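Local atomic coordinates of cryptochrome DASH, chloroplastic/mitochondrial (Arabidopsis thaliana, PDB entry 2J4D), a protein that repairs cyclobutane pyrimidine dimers in single-stranded DNA with a flavin cofactor and a folate light antenna, and may also serve as a blue-light photoreceptor. Residues G91-M99 and F416-D424; F248-V259 and T286-I297. One frame throughout, in Å; residues are numbered along the deposited sequence.

Interaction 1: G91-M99 and F416-D424; sequences GALRGGFLM and FETCLLDYD. With FAD (flavin-adenine dinucleotide), chain C.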
# COMPACT_ATOMS: atom_id res chain seq x y z
N GLY A 91 -5.25 -8.04 9.05
CA GLY A 91 -5.53 -9.44 8.77
C GLY A 91 -4.25 -10.25 8.66
O GLY A 91 -3.16 -9.70 8.49
N ALA A 92 -4.40 -11.56 8.73
CA ALA A 92 -3.28 -12.49 8.67
C ALA A 92 -2.38 -12.36 7.45
O ALA A 92 -1.16 -12.41 7.57
CB ALA A 92 -3.80 -13.93 8.78
N LEU A 93 -2.97 -12.19 6.27
CA LEU A 93 -2.15 -12.09 5.07
C LEU A 93 -1.28 -10.83 5.05
O LEU A 93 -0.10 -10.91 4.71
CB LEU A 93 -3.01 -12.18 3.80
CG LEU A 93 -3.74 -13.51 3.59
CD1 LEU A 93 -4.57 -13.43 2.33
CD2 LEU A 93 -2.75 -14.66 3.48
N ARG A 94 -1.83 -9.67 5.41
CA ARG A 94 -0.98 -8.48 5.42
C ARG A 94 0.03 -8.60 6.55
O ARG A 94 1.17 -8.14 6.44
CB ARG A 94 -1.80 -7.18 5.58
CG ARG A 94 -0.89 -5.94 5.51
CD ARG A 94 -1.63 -4.61 5.31
NE ARG A 94 -2.39 -4.20 6.49
CZ ARG A 94 -3.71 -4.31 6.61
NH1 ARG A 94 -4.43 -4.83 5.62
NH2 ARG A 94 -4.32 -3.89 7.72
N GLY A 95 -0.38 -9.21 7.65
CA GLY A 95 0.55 -9.40 8.75
C GLY A 95 1.73 -10.25 8.30
O GLY A 95 2.88 -9.96 8.62
N GLY A 96 1.46 -11.30 7.54
CA GLY A 96 2.53 -12.15 7.05
C GLY A 96 3.45 -11.38 6.11
O GLY A 96 4.67 -11.55 6.15
N PHE A 97 2.87 -10.55 5.27
CA PHE A 97 3.65 -9.74 4.33
C PHE A 97 4.53 -8.77 5.12
O PHE A 97 5.71 -8.57 4.79
CB PHE A 97 2.70 -8.98 3.39
CG PHE A 97 3.39 -8.26 2.26
CD1 PHE A 97 3.67 -8.92 1.06
CD2 PHE A 97 3.71 -6.91 2.38
CE1 PHE A 97 4.26 -8.24 -0.01
CE2 PHE A 97 4.30 -6.21 1.31
CZ PHE A 97 4.58 -6.88 0.11
N LEU A 98 3.98 -8.16 6.18
CA LEU A 98 4.77 -7.25 7.01
C LEU A 98 6.00 -7.94 7.60
O LEU A 98 7.09 -7.38 7.57
CB LEU A 98 3.92 -6.67 8.16
CG LEU A 98 4.70 -6.00 9.31
CD1 LEU A 98 5.50 -4.82 8.78
CD2 LEU A 98 3.73 -5.52 10.40
N MET A 99 5.83 -9.15 8.13
CA MET A 99 6.98 -9.85 8.71
C MET A 99 8.07 -10.06 7.67
O MET A 99 9.26 -9.86 7.96
CB MET A 99 6.56 -11.20 9.32
CG MET A 99 5.53 -11.10 10.45
SD MET A 99 5.95 -9.84 11.71
CE MET A 99 4.39 -9.06 11.96
N PHE A 416 -11.91 -4.16 3.58
CA PHE A 416 -10.76 -4.03 2.69
C PHE A 416 -9.55 -3.70 3.58
O PHE A 416 -8.44 -4.19 3.37
CB PHE A 416 -10.99 -2.89 1.67
CG PHE A 416 -11.57 -3.34 0.36
CD1 PHE A 416 -12.51 -4.38 0.29
CD2 PHE A 416 -11.22 -2.69 -0.83
CE1 PHE A 416 -13.09 -4.75 -0.92
CE2 PHE A 416 -11.79 -3.05 -2.05
CZ PHE A 416 -12.73 -4.09 -2.10
N GLU A 417 -9.78 -2.89 4.61
CA GLU A 417 -8.70 -2.53 5.53
C GLU A 417 -8.13 -3.78 6.21
O GLU A 417 -6.92 -3.91 6.41
CB GLU A 417 -9.19 -1.53 6.59
CG GLU A 417 -8.13 -1.29 7.68
CD GLU A 417 -8.41 -0.07 8.55
OE1 GLU A 417 -9.51 0.52 8.44
OE2 GLU A 417 -7.51 0.29 9.34
N THR A 418 -9.00 -4.71 6.56
CA THR A 418 -8.54 -5.94 7.18
C THR A 418 -7.74 -6.81 6.22
O THR A 418 -6.65 -7.29 6.55
CB THR A 418 -9.72 -6.80 7.68
OG1 THR A 418 -10.42 -6.11 8.73
CG2 THR A 418 -9.21 -8.13 8.21
N CYS A 419 -8.28 -6.99 5.02
CA CYS A 419 -7.70 -7.89 4.02
C CYS A 419 -6.59 -7.50 3.06
O CYS A 419 -5.74 -8.33 2.75
CB CYS A 419 -8.83 -8.48 3.16
SG CYS A 419 -10.13 -9.35 4.06
N LEU A 420 -6.59 -6.26 2.59
CA LEU A 420 -5.61 -5.81 1.60
C LEU A 420 -4.15 -5.73 1.99
O LEU A 420 -3.80 -5.06 2.95
CB LEU A 420 -6.01 -4.45 1.05
CG LEU A 420 -7.26 -4.40 0.17
CD1 LEU A 420 -7.63 -2.95 -0.10
CD2 LEU A 420 -6.99 -5.15 -1.13
N LEU A 421 -3.30 -6.41 1.23
CA LEU A 421 -1.86 -6.33 1.48
C LEU A 421 -1.45 -4.87 1.25
O LEU A 421 -0.60 -4.34 1.96
CB LEU A 421 -1.08 -7.20 0.49
CG LEU A 421 -1.35 -8.70 0.50
CD1 LEU A 421 -0.36 -9.38 -0.43
CD2 LEU A 421 -1.21 -9.25 1.90
N ASP A 422 -2.08 -4.23 0.26
CA ASP A 422 -1.74 -2.84 -0.06
C ASP A 422 -2.57 -1.81 0.67
O ASP A 422 -2.59 -0.64 0.28
CB ASP A 422 -1.84 -2.59 -1.57
CG ASP A 422 -3.23 -2.86 -2.15
OD1 ASP A 422 -4.24 -2.64 -1.46
OD2 ASP A 422 -3.29 -3.28 -3.33
N TYR A 423 -3.25 -2.21 1.74
CA TYR A 423 -4.08 -1.27 2.46
C TYR A 423 -3.33 0.01 2.78
O TYR A 423 -2.24 -0.03 3.35
CB TYR A 423 -4.60 -1.84 3.77
CG TYR A 423 -5.23 -0.76 4.62
CD1 TYR A 423 -6.40 -0.11 4.19
CD2 TYR A 423 -4.65 -0.35 5.81
CE1 TYR A 423 -6.96 0.93 4.93
CE2 TYR A 423 -5.21 0.69 6.57
CZ TYR A 423 -6.36 1.32 6.12
OH TYR A 423 -6.93 2.34 6.85
N ASP A 424 -3.95 1.12 2.41
CA ASP A 424 -3.42 2.46 2.62
C ASP A 424 -4.67 3.27 2.98
O ASP A 424 -5.64 3.29 2.22
CB ASP A 424 -2.79 2.97 1.32
CG ASP A 424 -2.24 4.36 1.43
OD1 ASP A 424 -1.00 4.52 1.31
OD2 ASP A 424 -3.03 5.30 1.64
PA FAD C . -1.69 -0.58 -11.37
O1A FAD C . -0.48 -1.31 -11.81
O2A FAD C . -2.83 -0.41 -12.29
O5B FAD C . -1.28 0.89 -10.86
C5B FAD C . 0.08 1.19 -10.48
C4B FAD C . 0.06 1.90 -9.12
O4B FAD C . -0.73 3.08 -9.24
C3B FAD C . -0.58 1.10 -7.98
O3B FAD C . 0.30 0.14 -7.43
C2B FAD C . -0.99 2.20 -7.06
O2B FAD C . 0.00 2.61 -6.14
C1B FAD C . -1.44 3.32 -8.01
N9A FAD C . -2.88 3.36 -8.31
C8A FAD C . -3.54 2.82 -9.40
N7A FAD C . -4.85 3.03 -9.37
C5A FAD C . -5.06 3.75 -8.21
C6A FAD C . -6.23 4.27 -7.62
N6A FAD C . -7.45 4.17 -8.14
N1A FAD C . -6.09 4.95 -6.42
C2A FAD C . -4.85 5.08 -5.85
N3A FAD C . -3.69 4.61 -6.36
C4A FAD C . -3.85 3.94 -7.53
N1 FAD C . -4.85 1.08 -3.67
C2 FAD C . -3.93 1.01 -2.64
O2 FAD C . -2.74 1.19 -2.84
N3 FAD C . -4.40 0.72 -1.35
C4 FAD C . -5.74 0.49 -1.04
O4 FAD C . -6.09 0.24 0.13
C4X FAD C . -6.67 0.56 -2.10
N5 FAD C . -8.04 0.34 -1.88
C5X FAD C . -8.97 0.53 -2.91
C6 FAD C . -10.34 0.43 -2.65
C7 FAD C . -11.31 0.61 -3.67
C7M FAD C . -12.78 0.49 -3.33
C8 FAD C . -10.85 0.90 -5.01
C8M FAD C . -11.82 1.10 -6.16
C9 FAD C . -9.47 1.00 -5.27
C9A FAD C . -8.51 0.82 -4.24
N10 FAD C . -7.10 0.91 -4.48
C10 FAD C . -6.19 0.86 -3.41
C1' FAD C . -6.60 1.47 -5.78
C2' FAD C . -6.27 0.45 -6.89
O2' FAD C . -7.37 -0.43 -7.07
C3' FAD C . -5.03 -0.35 -6.51
O3' FAD C . -3.92 0.53 -6.25
C4' FAD C . -4.54 -1.33 -7.59
O4' FAD C . -5.54 -2.32 -7.86
C5' FAD C . -3.27 -2.01 -7.10
O5' FAD C . -2.78 -2.92 -8.10
P FAD C . -1.68 -2.58 -9.17
O1P FAD C . -0.47 -2.24 -8.40
O2P FAD C . -1.52 -3.75 -10.08
O3P FAD C . -2.23 -1.41 -10.10
O HOH W 1 -4.71 -9.16 5.49
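An interdomain contact, in which Arg94 donates to carbonyls at the C-terminal end of helix 409-419 and in the turn after it, joins the photolyase-type alpha/beta domain to the FAD-binding helical domain. Arg94 leaves the first turn of helix 92-111 with CG anti to the backbone N (chi1 -177°) and bends at chi3, which brings its guanidinium against the carbonyls of Glu417 and Leu420, where the helix ends. Arg94 NH1 donates to Glu417 O and to Leu420 O, 2.8 Å each, and Arg94 NH2 also reaches Glu417 O at 2.9 Å. That oxygen is thus gripped end-on by two nitrogens, sitting slightly out of the guanidinium plane. Leu420 O takes a second bond from Tyr423 N on the opposite face of its carbonyl, closing the type I turn 420-423. Arginine suits this place because its several N-H groups serve scattered carbonyls at once, and the helix end's dipole probably steadies its positive charge. CB of Tyr423 covers one face of the guanidinium, 3.5 Å from Arg94 NH1. Backbone Gly91 N, at the N-cap of its helix, donates to Thr418 O (3.0 Å); with only hydrogens on its CA, Gly91 lets the backbones come this close. A water accepts from Arg94 N and donates to Thr418 O and Cys419 O. Beside this polar patch Leu421 lays CD2 against Leu93 CB (3.9 Å) and the CB of Phe97, one helical turn on. Within the turn, Asp422 O accepts from flavin N3 (2.8 Å), and just after it Asp424 N donates to O4, so the turn also presents the isoalloxazine's polar edge with its partners. Glu417 and Tyr423 reach the folate antenna, Glu417 also pairing with Lys89. Helix 374-386 packs on Cys419 and Leu420, and helix 425-436 on Leu420 and Tyr423.

Interaction 2: F248-V259 and T286-I297; sequences FVGGESAGVGRV and TKFSPWLAFGCI. With FAD (flavin-adenine dinucleotide), chain C.
The FAD diphosphate-binding turn, residues 286-289, and the short helix 289-293 after it are backed here by helix 252-265, which Trp291 meets at a glycine. Gly255 CA lies 3.4 Å from the centroid of the five-membered ring of Trp291, almost on its normal, a CH-pi contact; glycine suits this place, its bare CA resting directly on the indole face. The indole edge turns to Val249, where Trp291 NE1 makes a weak hydrogen bond to Val249 O (2.9 Å). Arg258, bent at chi2 (55°), sends NE to Thr286 O at 2.7 Å, nearly straight at 167° and in the guanidinium plane; Glu261 takes its NH1. Holding that carbonyl anchors the turn from behind, while Thr286 OG1 and N, Lys287 N and Ser289 N bind the phosphate oxygens. Thr286 OG1 also accepts from Phe288 N, forming an ST turn. The Phe288 ring is sandwiched between Thr286 CB and Val259 CG2, and Pro290 CG sits over one face of Phe248, 4.0 Å from the ring centroid. At the far end a water bridges Glu252 OE2 and Cys296 O, just beyond the Schellman motif at Gly295, Glu252 being held chiefly by the backbone N of Val52. The axes of helices 252-259 and 289-293 approach to 9.8 Å at 136°. Strand 4-7 touches Phe248 and Trp291, while helix 299-312 packs on Phe288 and Ile297.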
# COMPACT_ATOMS: atom_id res chain seq x y z
N PHE A 248 2.06 -12.77 -2.93
CA PHE A 248 2.99 -11.64 -2.91
C PHE A 248 4.07 -11.89 -1.87
O PHE A 248 3.78 -12.39 -0.79
CB PHE A 248 2.25 -10.34 -2.58
CG PHE A 248 1.46 -9.79 -3.73
CD1 PHE A 248 1.99 -8.80 -4.55
CD2 PHE A 248 0.17 -10.25 -3.99
CE1 PHE A 248 1.26 -8.27 -5.61
CE2 PHE A 248 -0.57 -9.73 -5.05
CZ PHE A 248 -0.03 -8.74 -5.86
N VAL A 249 5.30 -11.51 -2.19
CA VAL A 249 6.46 -11.71 -1.32
C VAL A 249 6.90 -10.38 -0.71
O VAL A 249 7.30 -9.48 -1.42
CB VAL A 249 7.62 -12.32 -2.14
CG1 VAL A 249 8.83 -12.61 -1.25
CG2 VAL A 249 7.13 -13.59 -2.82
N GLY A 250 6.83 -10.27 0.62
CA GLY A 250 7.20 -9.03 1.27
C GLY A 250 8.65 -8.62 1.15
O GLY A 250 9.54 -9.45 0.91
N GLY A 251 8.89 -7.32 1.30
CA GLY A 251 10.25 -6.80 1.26
C GLY A 251 10.70 -5.98 0.08
O GLY A 251 10.22 -6.13 -1.04
N GLU A 252 11.65 -5.09 0.34
CA GLU A 252 12.23 -4.24 -0.68
C GLU A 252 12.90 -5.08 -1.78
O GLU A 252 12.76 -4.79 -2.96
CB GLU A 252 13.26 -3.30 -0.05
CG GLU A 252 14.19 -2.59 -1.04
CD GLU A 252 15.03 -1.50 -0.38
OE1 GLU A 252 15.41 -1.67 0.80
OE2 GLU A 252 15.33 -0.49 -1.04
N SER A 253 13.62 -6.13 -1.39
CA SER A 253 14.28 -6.98 -2.38
C SER A 253 13.27 -7.53 -3.38
O SER A 253 13.47 -7.43 -4.59
CB SER A 253 15.01 -8.13 -1.70
OG SER A 253 16.02 -7.63 -0.84
N ALA A 254 12.19 -8.11 -2.87
CA ALA A 254 11.16 -8.66 -3.74
C ALA A 254 10.48 -7.54 -4.52
O ALA A 254 10.12 -7.72 -5.69
CB ALA A 254 10.13 -9.43 -2.90
N GLY A 255 10.32 -6.39 -3.89
CA GLY A 255 9.68 -5.28 -4.57
C GLY A 255 10.45 -4.79 -5.78
O GLY A 255 9.87 -4.62 -6.85
N VAL A 256 11.74 -4.53 -5.64
CA VAL A 256 12.49 -4.07 -6.80
C VAL A 256 12.58 -5.22 -7.80
O VAL A 256 12.73 -5.00 -9.00
CB VAL A 256 13.91 -3.56 -6.42
CG1 VAL A 256 13.78 -2.43 -5.38
CG2 VAL A 256 14.76 -4.68 -5.90
N GLY A 257 12.44 -6.45 -7.30
CA GLY A 257 12.47 -7.60 -8.18
C GLY A 257 11.24 -7.58 -9.08
O GLY A 257 11.32 -7.94 -10.26
N ARG A 258 10.10 -7.14 -8.54
CA ARG A 258 8.87 -7.07 -9.33
C ARG A 258 8.93 -5.94 -10.35
O ARG A 258 8.39 -6.06 -11.46
CB ARG A 258 7.64 -6.91 -8.41
CG ARG A 258 6.30 -6.72 -9.14
CD ARG A 258 6.00 -7.85 -10.15
NE ARG A 258 4.78 -7.54 -10.89
CZ ARG A 258 4.23 -8.33 -11.82
NH1 ARG A 258 4.78 -9.50 -12.13
NH2 ARG A 258 3.11 -7.94 -12.43
N VAL A 259 9.57 -4.82 -9.98
CA VAL A 259 9.70 -3.71 -10.92
C VAL A 259 10.55 -4.24 -12.09
O VAL A 259 10.23 -4.03 -13.26
CB VAL A 259 10.39 -2.48 -10.27
CG1 VAL A 259 10.72 -1.45 -11.33
CG2 VAL A 259 9.46 -1.84 -9.25
N THR A 286 0.97 -3.76 -12.99
CA THR A 286 2.25 -3.80 -12.29
C THR A 286 2.29 -4.63 -11.02
O THR A 286 3.32 -5.22 -10.70
CB THR A 286 2.77 -2.39 -11.90
OG1 THR A 286 1.95 -1.87 -10.84
CG2 THR A 286 2.75 -1.44 -13.10
N LYS A 287 1.17 -4.66 -10.30
CA LYS A 287 1.08 -5.35 -9.01
C LYS A 287 2.08 -4.71 -8.01
O LYS A 287 2.55 -5.37 -7.08
CB LYS A 287 1.38 -6.84 -9.17
CG LYS A 287 0.42 -7.56 -10.13
CD LYS A 287 -1.03 -7.37 -9.72
CE LYS A 287 -1.98 -8.17 -10.62
NZ LYS A 287 -1.82 -7.83 -12.08
N PHE A 288 2.40 -3.44 -8.20
CA PHE A 288 3.34 -2.78 -7.29
C PHE A 288 2.71 -2.34 -5.96
O PHE A 288 3.42 -2.08 -4.99
CB PHE A 288 3.93 -1.49 -7.90
CG PHE A 288 4.76 -1.70 -9.15
CD1 PHE A 288 5.30 -2.94 -9.47
CD2 PHE A 288 5.05 -0.61 -9.97
CE1 PHE A 288 6.10 -3.09 -10.61
CE2 PHE A 288 5.84 -0.74 -11.10
CZ PHE A 288 6.37 -1.99 -11.43
N SER A 289 1.38 -2.26 -5.90
CA SER A 289 0.71 -1.73 -4.72
C SER A 289 1.10 -2.18 -3.32
O SER A 289 1.24 -1.35 -2.43
CB SER A 289 -0.80 -1.83 -4.89
OG SER A 289 -1.23 -3.18 -4.95
N PRO A 290 1.29 -3.50 -3.08
CA PRO A 290 1.65 -3.87 -1.72
C PRO A 290 3.01 -3.31 -1.28
O PRO A 290 3.17 -2.89 -0.13
CB PRO A 290 1.65 -5.41 -1.75
CG PRO A 290 0.70 -5.73 -2.89
CD PRO A 290 1.09 -4.69 -3.92
N TRP A 291 3.98 -3.29 -2.20
CA TRP A 291 5.30 -2.77 -1.86
C TRP A 291 5.27 -1.25 -1.70
O TRP A 291 6.02 -0.68 -0.90
CB TRP A 291 6.32 -3.18 -2.92
CG TRP A 291 6.59 -4.65 -2.88
CD1 TRP A 291 7.35 -5.33 -1.96
CD2 TRP A 291 6.07 -5.63 -3.78
NE1 TRP A 291 7.34 -6.68 -2.25
CE2 TRP A 291 6.57 -6.89 -3.36
CE3 TRP A 291 5.24 -5.57 -4.90
CZ2 TRP A 291 6.25 -8.08 -4.03
CZ3 TRP A 291 4.93 -6.75 -5.57
CH2 TRP A 291 5.44 -7.98 -5.13
N LEU A 292 4.40 -0.59 -2.45
CA LEU A 292 4.27 0.85 -2.32
C LEU A 292 3.62 1.19 -0.98
O LEU A 292 4.04 2.12 -0.29
CB LEU A 292 3.43 1.43 -3.47
CG LEU A 292 4.20 1.59 -4.79
CD1 LEU A 292 3.23 1.83 -5.94
CD2 LEU A 292 5.20 2.74 -4.65
N ALA A 293 2.61 0.41 -0.60
CA ALA A 293 1.90 0.65 0.67
C ALA A 293 2.83 0.56 1.87
O ALA A 293 2.75 1.36 2.80
CB ALA A 293 0.74 -0.33 0.81
N PHE A 294 3.72 -0.42 1.86
CA PHE A 294 4.67 -0.58 2.95
C PHE A 294 5.93 0.26 2.78
O PHE A 294 6.80 0.28 3.66
CB PHE A 294 5.04 -2.05 3.10
CG PHE A 294 4.06 -2.82 3.94
CD1 PHE A 294 4.17 -2.82 5.33
CD2 PHE A 294 3.02 -3.52 3.34
CE1 PHE A 294 3.25 -3.50 6.11
CE2 PHE A 294 2.09 -4.20 4.12
CZ PHE A 294 2.20 -4.20 5.51
N GLY A 295 6.02 0.96 1.66
CA GLY A 295 7.19 1.78 1.40
C GLY A 295 8.43 0.95 1.07
O GLY A 295 9.56 1.43 1.27
N CYS A 296 8.24 -0.28 0.59
CA CYS A 296 9.34 -1.16 0.19
C CYS A 296 9.98 -0.62 -1.08
O CYS A 296 11.16 -0.87 -1.36
CB CYS A 296 8.86 -2.59 -0.06
SG CYS A 296 8.32 -3.43 1.44
N ILE A 297 9.19 0.10 -1.87
CA ILE A 297 9.68 0.76 -3.09
C ILE A 297 9.01 2.13 -3.10
O ILE A 297 7.99 2.34 -2.43
CB ILE A 297 9.32 0.00 -4.41
CG1 ILE A 297 7.80 -0.17 -4.52
CG2 ILE A 297 10.08 -1.33 -4.48
CD1 ILE A 297 7.36 -0.82 -5.83
PA FAD C . -1.69 -0.58 -11.37
O1A FAD C . -0.48 -1.31 -11.81
O2A FAD C . -2.83 -0.41 -12.29
O5B FAD C . -1.28 0.89 -10.86
C5B FAD C . 0.08 1.19 -10.48
C4B FAD C . 0.06 1.90 -9.12
O4B FAD C . -0.73 3.08 -9.24
C3B FAD C . -0.58 1.10 -7.98
O3B FAD C . 0.30 0.14 -7.43
C2B FAD C . -0.99 2.20 -7.06
O2B FAD C . 0.00 2.61 -6.14
C1B FAD C . -1.44 3.32 -8.01
N9A FAD C . -2.88 3.36 -8.31
C8A FAD C . -3.54 2.82 -9.40
N7A FAD C . -4.85 3.03 -9.37
C5A FAD C . -5.06 3.75 -8.21
C6A FAD C . -6.23 4.27 -7.62
N6A FAD C . -7.45 4.17 -8.14
N1A FAD C . -6.09 4.95 -6.42
C2A FAD C . -4.85 5.08 -5.85
N3A FAD C . -3.69 4.61 -6.36
C4A FAD C . -3.85 3.94 -7.53
N1 FAD C . -4.85 1.08 -3.67
C2 FAD C . -3.93 1.01 -2.64
O2 FAD C . -2.74 1.19 -2.84
N3 FAD C . -4.40 0.72 -1.35
C4 FAD C . -5.74 0.49 -1.04
O4 FAD C . -6.09 0.24 0.13
C4X FAD C . -6.67 0.56 -2.10
N5 FAD C . -8.04 0.34 -1.88
C5X FAD C . -8.97 0.53 -2.91
C6 FAD C . -10.34 0.43 -2.65
C7 FAD C . -11.31 0.61 -3.67
C7M FAD C . -12.78 0.49 -3.33
C8 FAD C . -10.85 0.90 -5.01
C8M FAD C . -11.82 1.10 -6.16
C9 FAD C . -9.47 1.00 -5.27
C9A FAD C . -8.51 0.82 -4.24
N10 FAD C . -7.10 0.91 -4.48
C10 FAD C . -6.19 0.86 -3.41
C1' FAD C . -6.60 1.47 -5.78
C2' FAD C . -6.27 0.45 -6.89
O2' FAD C . -7.37 -0.43 -7.07
C3' FAD C . -5.03 -0.35 -6.51
O3' FAD C . -3.92 0.53 -6.25
C4' FAD C . -4.54 -1.33 -7.59
O4' FAD C . -5.54 -2.32 -7.86
C5' FAD C . -3.27 -2.01 -7.10
O5' FAD C . -2.78 -2.92 -8.10
P FAD C . -1.68 -2.58 -9.17
O1P FAD C . -0.47 -2.24 -8.40
O2P FAD C . -1.52 -3.75 -10.08
O3P FAD C . -2.23 -1.41 -10.10
O HOH W 2 13.26 0.28 -2.73

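How the interactions relate
The two interactions, centred 13 Å apart, meet different parts of the same FAD: the turn of interaction 1 meets the flavin's N3 and O4, whereas that of interaction 2 holds the diphosphate. Their nearest polar link is a probable hydrogen bond of 2.6 Å between Asp422 OD2 and Ser289 OG, and Arg394 forms a salt bridge with the same carboxylate oxygen. Packing continues the join, with Asp422 O 3.4 Å from Ala293 CB and Phe97 CE1 3.3 Å from Gly250 CA. Phe97 also meets Trp291 edge-to-face, so helix 92-111, which carries one segment of interaction 1, also borders interaction 2. Along the chain, both segments of interaction 2 fall between those of interaction 1.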